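Local structure of thioredoxin (H-type,TRX-H) (Edwardsiella tarda, 5ZF2) at residues A[11-14]-A[19-22]; A[54-59]-A[66-71]. The protein belongs to the thioredoxin family and inhibits ASK1-MAPK signalling cascades during infection, probably acting as a secreted bacterial effector that promotes pathogenesis. One frame throughout, in Å; residues are numbered along the deposited sequence.

Contact 1 (A[11-14]-A[19-22])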
loop_
_atom_site.group_PDB
_atom_site.type_symbol
_atom_site.label_atom_id
_atom_site.label_comp_id
_atom_site.label_asym_id
_atom_site.label_seq_id
_atom_site.Cartn_x
_atom_site.Cartn_y
_atom_site.Cartn_z
ATOM N N THR A 11 -12.645 -2.040 3.958
ATOM C CA THR A 11 -13.770 -2.661 3.272
ATOM C C THR A 11 -14.583 -1.615 2.518
ATOM O O THR A 11 -15.044 -1.865 1.394
ATOM C CB THR A 11 -14.665 -3.435 4.256
ATOM O OG1 THR A 11 -15.347 -2.527 5.111
ATOM C CG2 THR A 11 -13.861 -4.402 5.118
ATOM N N GLN A 12 -14.726 -0.417 3.094
ATOM C CA GLN A 12 -15.467 0.625 2.394
ATOM C C GLN A 12 -14.704 1.095 1.158
ATOM O O GLN A 12 -15.306 1.318 0.101
ATOM C CB GLN A 12 -15.765 1.784 3.340
ATOM C CG GLN A 12 -16.449 2.957 2.682
ATOM C CD GLN A 12 -15.778 4.271 3.024
ATOM O OE1 GLN A 12 -16.034 4.837 4.083
ATOM N NE2 GLN A 12 -14.883 4.744 2.150
ATOM N N ALA A 13 -13.375 1.219 1.256
ATOM C CA ALA A 13 -12.586 1.548 0.068
ATOM C C ALA A 13 -12.731 0.479 -1.019
ATOM O O ALA A 13 -12.922 0.806 -2.199
ATOM C CB ALA A 13 -11.110 1.739 0.446
ATOM N N GLN A 14 -12.674 -0.801 -0.649
ATOM C CA GLN A 14 -12.784 -1.859 -1.659
ATOM C C GLN A 14 -14.140 -1.862 -2.350
ATOM O O GLN A 14 -14.233 -2.217 -3.531
ATOM C CB GLN A 14 -12.533 -3.228 -1.033
ATOM C CG GLN A 14 -11.114 -3.404 -0.547
ATOM C CD GLN A 14 -10.148 -3.679 -1.683
ATOM O OE1 GLN A 14 -9.866 -2.802 -2.505
ATOM N NE2 GLN A 14 -9.635 -4.901 -1.731
ATOM N N PRO A 19 -9.144 2.411 -6.807
ATOM C CA PRO A 19 -7.937 1.618 -6.538
ATOM C C PRO A 19 -7.496 1.754 -5.093
ATOM O O PRO A 19 -7.627 2.818 -4.479
ATOM C CB PRO A 19 -6.878 2.220 -7.476
ATOM C CG PRO A 19 -7.513 3.378 -8.157
ATOM C CD PRO A 19 -8.866 3.628 -7.593
ATOM N N VAL A 20 -6.934 0.671 -4.559
ATOM C CA VAL A 20 -6.514 0.621 -3.161
ATOM C C VAL A 20 -5.095 0.089 -3.076
ATOM O O VAL A 20 -4.779 -0.940 -3.685
ATOM C CB VAL A 20 -7.446 -0.260 -2.314
ATOM C CG1 VAL A 20 -6.889 -0.375 -0.926
ATOM C CG2 VAL A 20 -8.858 0.353 -2.301
ATOM N N LEU A 21 -4.254 0.763 -2.298
ATOM C CA LEU A 21 -2.891 0.312 -2.070
ATOM C C LEU A 21 -2.768 -0.095 -0.613
ATOM O O LEU A 21 -3.010 0.720 0.291
ATOM C CB LEU A 21 -1.872 1.406 -2.396
ATOM C CG LEU A 21 -0.454 0.971 -2.068
ATOM C CD1 LEU A 21 0.020 -0.089 -3.087
ATOM C CD2 LEU A 21 0.505 2.189 -2.037
ATOM N N VAL A 22 -2.371 -1.330 -0.383
ATOM C CA VAL A 22 -2.026 -1.809 0.948
ATOM C C VAL A 22 -0.512 -1.702 1.079
ATOM O O VAL A 22 0.229 -2.335 0.312
ATOM C CB VAL A 22 -2.515 -3.254 1.157
ATOM C CG1 VAL A 22 -1.916 -3.859 2.424
ATOM C CG2 VAL A 22 -4.040 -3.274 1.210
#

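Contact 2 (A[54-59]-A[66-71])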
loop_
_atom_site.group_PDB
_atom_site.type_symbol
_atom_site.label_atom_id
_atom_site.label_comp_id
_atom_site.label_asym_id
_atom_site.label_seq_id
_atom_site.Cartn_x
_atom_site.Cartn_y
_atom_site.Cartn_z
ATOM N N PHE A 54 -3.660 2.399 2.415
ATOM C CA PHE A 54 -3.779 1.987 3.807
ATOM C C PHE A 54 -2.434 1.495 4.322
ATOM O O PHE A 54 -1.836 0.586 3.737
ATOM C CB PHE A 54 -4.842 0.903 3.980
ATOM C CG PHE A 54 -6.203 1.379 3.626
ATOM C CD1 PHE A 54 -6.986 2.026 4.583
ATOM C CD2 PHE A 54 -6.690 1.214 2.344
ATOM C CE1 PHE A 54 -8.237 2.494 4.262
ATOM C CE2 PHE A 54 -7.947 1.704 2.004
ATOM C CZ PHE A 54 -8.709 2.348 2.970
ATOM N N LYS A 55 -1.969 2.094 5.415
ATOM C CA LYS A 55 -0.711 1.706 6.035
ATOM C C LYS A 55 -0.989 0.628 7.075
ATOM O O LYS A 55 -1.698 0.872 8.064
ATOM C CB LYS A 55 -0.022 2.917 6.662
ATOM C CG LYS A 55 0.326 4.044 5.664
ATOM C CD LYS A 55 1.702 3.856 5.016
ATOM C CE LYS A 55 2.093 5.073 4.160
ATOM N NZ LYS A 55 2.354 6.317 4.960
ATOM N N VAL A 56 -0.436 -0.557 6.839
ATOM C CA VAL A 56 -0.565 -1.705 7.723
ATOM C C VAL A 56 0.724 -1.823 8.519
ATOM O O VAL A 56 1.807 -1.978 7.940
ATOM C CB VAL A 56 -0.836 -2.997 6.927
ATOM C CG1 VAL A 56 -0.994 -4.199 7.881
ATOM C CG2 VAL A 56 -2.089 -2.842 6.063
ATOM N N ASN A 57 0.615 -1.718 9.842
ATOM C CA ASN A 57 1.784 -1.830 10.699
ATOM C C ASN A 57 2.090 -3.313 10.893
ATOM O O ASN A 57 1.338 -4.040 11.552
ATOM C CB ASN A 57 1.552 -1.108 12.023
ATOM C CG ASN A 57 2.790 -1.100 12.915
ATOM O OD1 ASN A 57 3.567 -2.057 12.943
ATOM N ND2 ASN A 57 2.987 0.006 13.636
ATOM N N PHE A 58 3.201 -3.763 10.310
ATOM C CA PHE A 58 3.588 -5.169 10.426
ATOM C C PHE A 58 3.625 -5.646 11.882
ATOM O O PHE A 58 3.277 -6.796 12.181
ATOM C CB PHE A 58 4.942 -5.366 9.746
ATOM C CG PHE A 58 5.419 -6.789 9.763
ATOM C CD1 PHE A 58 6.164 -7.269 10.835
ATOM C CD2 PHE A 58 5.130 -7.641 8.705
ATOM C CE1 PHE A 58 6.610 -8.583 10.869
ATOM C CE2 PHE A 58 5.578 -8.970 8.726
ATOM C CZ PHE A 58 6.318 -9.429 9.808
ATOM N N ASP A 59 4.033 -4.784 12.804
ATOM C CA ASP A 59 4.182 -5.233 14.184
ATOM C C ASP A 59 2.852 -5.373 14.925
ATOM O O ASP A 59 2.739 -6.243 15.795
ATOM C CB ASP A 59 5.105 -4.288 14.961
ATOM C CG ASP A 59 6.550 -4.361 14.491
ATOM O OD1 ASP A 59 6.978 -5.429 14.007
ATOM O OD2 ASP A 59 7.272 -3.351 14.625
ATOM N N GLN A 66 -2.463 -11.779 7.826
ATOM C CA GLN A 66 -2.994 -13.047 7.340
ATOM C C GLN A 66 -3.972 -12.821 6.198
ATOM O O GLN A 66 -3.933 -13.522 5.184
ATOM C CB GLN A 66 -3.671 -13.815 8.475
ATOM C CG GLN A 66 -2.694 -14.551 9.380
ATOM C CD GLN A 66 -1.914 -15.643 8.654
ATOM O OE1 GLN A 66 -2.430 -16.290 7.739
ATOM N NE2 GLN A 66 -0.663 -15.853 9.064
ATOM N N GLN A 67 -4.840 -11.827 6.337
ATOM C CA GLN A 67 -5.793 -11.498 5.282
ATOM C C GLN A 67 -5.094 -11.213 3.948
ATOM O O GLN A 67 -5.578 -11.605 2.876
ATOM C CB GLN A 67 -6.602 -10.287 5.742
ATOM C CG GLN A 67 -7.469 -9.652 4.690
ATOM C CD GLN A 67 -8.277 -8.485 5.263
ATOM O OE1 GLN A 67 -7.853 -7.837 6.220
ATOM N NE2 GLN A 67 -9.432 -8.210 4.676
ATOM N N PHE A 68 -3.967 -10.510 3.993
ATOM C CA PHE A 68 -3.236 -10.084 2.811
ATOM C C PHE A 68 -2.141 -11.059 2.397
ATOM O O PHE A 68 -1.498 -10.828 1.370
ATOM C CB PHE A 68 -2.627 -8.700 3.073
ATOM C CG PHE A 68 -3.663 -7.618 3.278
ATOM C CD1 PHE A 68 -4.662 -7.425 2.346
ATOM C CD2 PHE A 68 -3.649 -6.817 4.423
ATOM C CE1 PHE A 68 -5.621 -6.445 2.524
ATOM C CE2 PHE A 68 -4.611 -5.844 4.613
ATOM C CZ PHE A 68 -5.598 -5.655 3.662
ATOM N N ARG A 69 -1.928 -12.136 3.161
ATOM C CA ARG A 69 -0.908 -13.138 2.863
ATOM C C ARG A 69 0.466 -12.460 2.804
ATOM O O ARG A 69 1.205 -12.549 1.819
ATOM C CB ARG A 69 -1.266 -13.891 1.568
ATOM C CG ARG A 69 -0.240 -14.914 1.038
ATOM C CD ARG A 69 -0.703 -15.608 -0.265
ATOM N NE ARG A 69 -0.413 -14.795 -1.451
ATOM C CZ ARG A 69 0.804 -14.600 -1.959
ATOM N NH1 ARG A 69 1.878 -15.142 -1.399
ATOM N NH2 ARG A 69 0.957 -13.857 -3.041
ATOM N N VAL A 70 0.777 -11.720 3.865
ATOM C CA VAL A 70 1.980 -10.899 3.949
ATOM C C VAL A 70 2.911 -11.504 4.980
ATOM O O VAL A 70 2.510 -11.722 6.128
ATOM C CB VAL A 70 1.648 -9.444 4.323
ATOM C CG1 VAL A 70 2.932 -8.659 4.641
ATOM C CG2 VAL A 70 0.874 -8.794 3.195
ATOM N N SER A 71 4.157 -11.758 4.578
ATOM C CA SER A 71 5.153 -12.279 5.496
ATOM C C SER A 71 6.339 -11.349 5.697
ATOM O O SER A 71 7.185 -11.645 6.544
ATOM C CB SER A 71 5.665 -13.653 5.021
ATOM O OG SER A 71 6.246 -13.577 3.724
#

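Contact 1 (A[11-14]-A[19-22])
The isopropyl group of V20 fits against A13 and Q14 on the last turns of helix 7-15, and on the strand side V20 alone makes the contact. The CB of V20 already lies 3.5 Å from Q14 OE1, so the branch point itself belongs to the interface. Of its two methyls, CG1 is anti to the backbone N (chi1 175°) and only skirts the amide, with OE1 4.2 Å away. CG2, set anti to the carbonyl carbon, takes both helix residues: A13 CB meets it at 3.8 Å as a plain methyl-methyl contact, and Q14 OE1 comes closer still, 3.3 Å from CG2. That last approach is a van der Waals contact of an amide oxygen on a methyl group, and no hydrogen bond joins the two segments.

A13 faces the strand directly, whereas Q14 leaves the helix to the side and has to fold back. A bend at chi2 (-77°) turns the amide so that its oxygen, OE1, points at V20, and the two side chains cross at about a right angle. The backbones come nearest where the CA atoms of Q14 and V20 are 6.9 Å apart.

Helix 7-15 thus packs on one face of the sheet as the connection of a beta-alpha-beta unit between the parallel strands 2-4 and 20-25. Y79 of strand 75-80 touches both Q14 and V20, F10 of the same helix also packs on V20, and the backbone of strand 20-25 is hydrogen-bonded to strand 52-57 along one edge and strand 75-80 along the other.

Contact 2 (A[54-59]-A[66-71])
N57 OD1 accepts the backbone N-H of D59 at 2.8 Å, closing an Asx turn at the end of strand 52-57 from which the F58 ring reaches S71. The bond is bent, with 138° at the hydrogen, and the donor N lies 16° from the plane of the N57 carbonyl. The ring of F58 projects beyond the strand because chi1 (-178°) sets CG opposite the backbone N, and CE2 comes to 3.8 Å from the carbonyl O of S71. The ring comes at that oxygen obliquely. The approach is backbone to ring, since the S71 side chain starts out away from the strand. D59 OD1 lies in the plane of the same ring, at its edge, and K62 makes a cation-pi contact with it.

Along the chain between strand 52-57 and S71 lies helix 62-68 of the thioredoxin fold, closed by a Schellman motif: R69 takes a positive phi, and its N bonds back to Q66 O at 3.2 Å, which turns the chain toward V70 and S71.

Deeper in the interface V56 and F68 face each other, and V56 CG2 meets F68 CE2 at 4.2 Å in a loose apolar contact. F68 also has Q67 CG over one face, toward the rim of its ring, and sets its ring edge-to-face with that of F10. V56 further packs on A64 and L65 of the helix.

Contact 1 closes before contact 2 opens along the chain, and their centres lie about 14 Å apart on one sheet. Strands 20-25 and 52-57, one from each contact, are parallel neighbours, joined where L21 O lies 2.8 Å from F54 N, probably as a hydrogen bond. F54 also bridges the two contacts, its CE2 atom 3.5 Å from A13 CB, and V22 CG2 reaches F68 CZ at 3.8 Å. Helices 7-15 and 62-68 thereby share one apolar layer against the sheet. The F58 end of contact 2 comes near, without touching, a CxxC sequence at the start of helix 30-43, consistent with a thioredoxin-type active site.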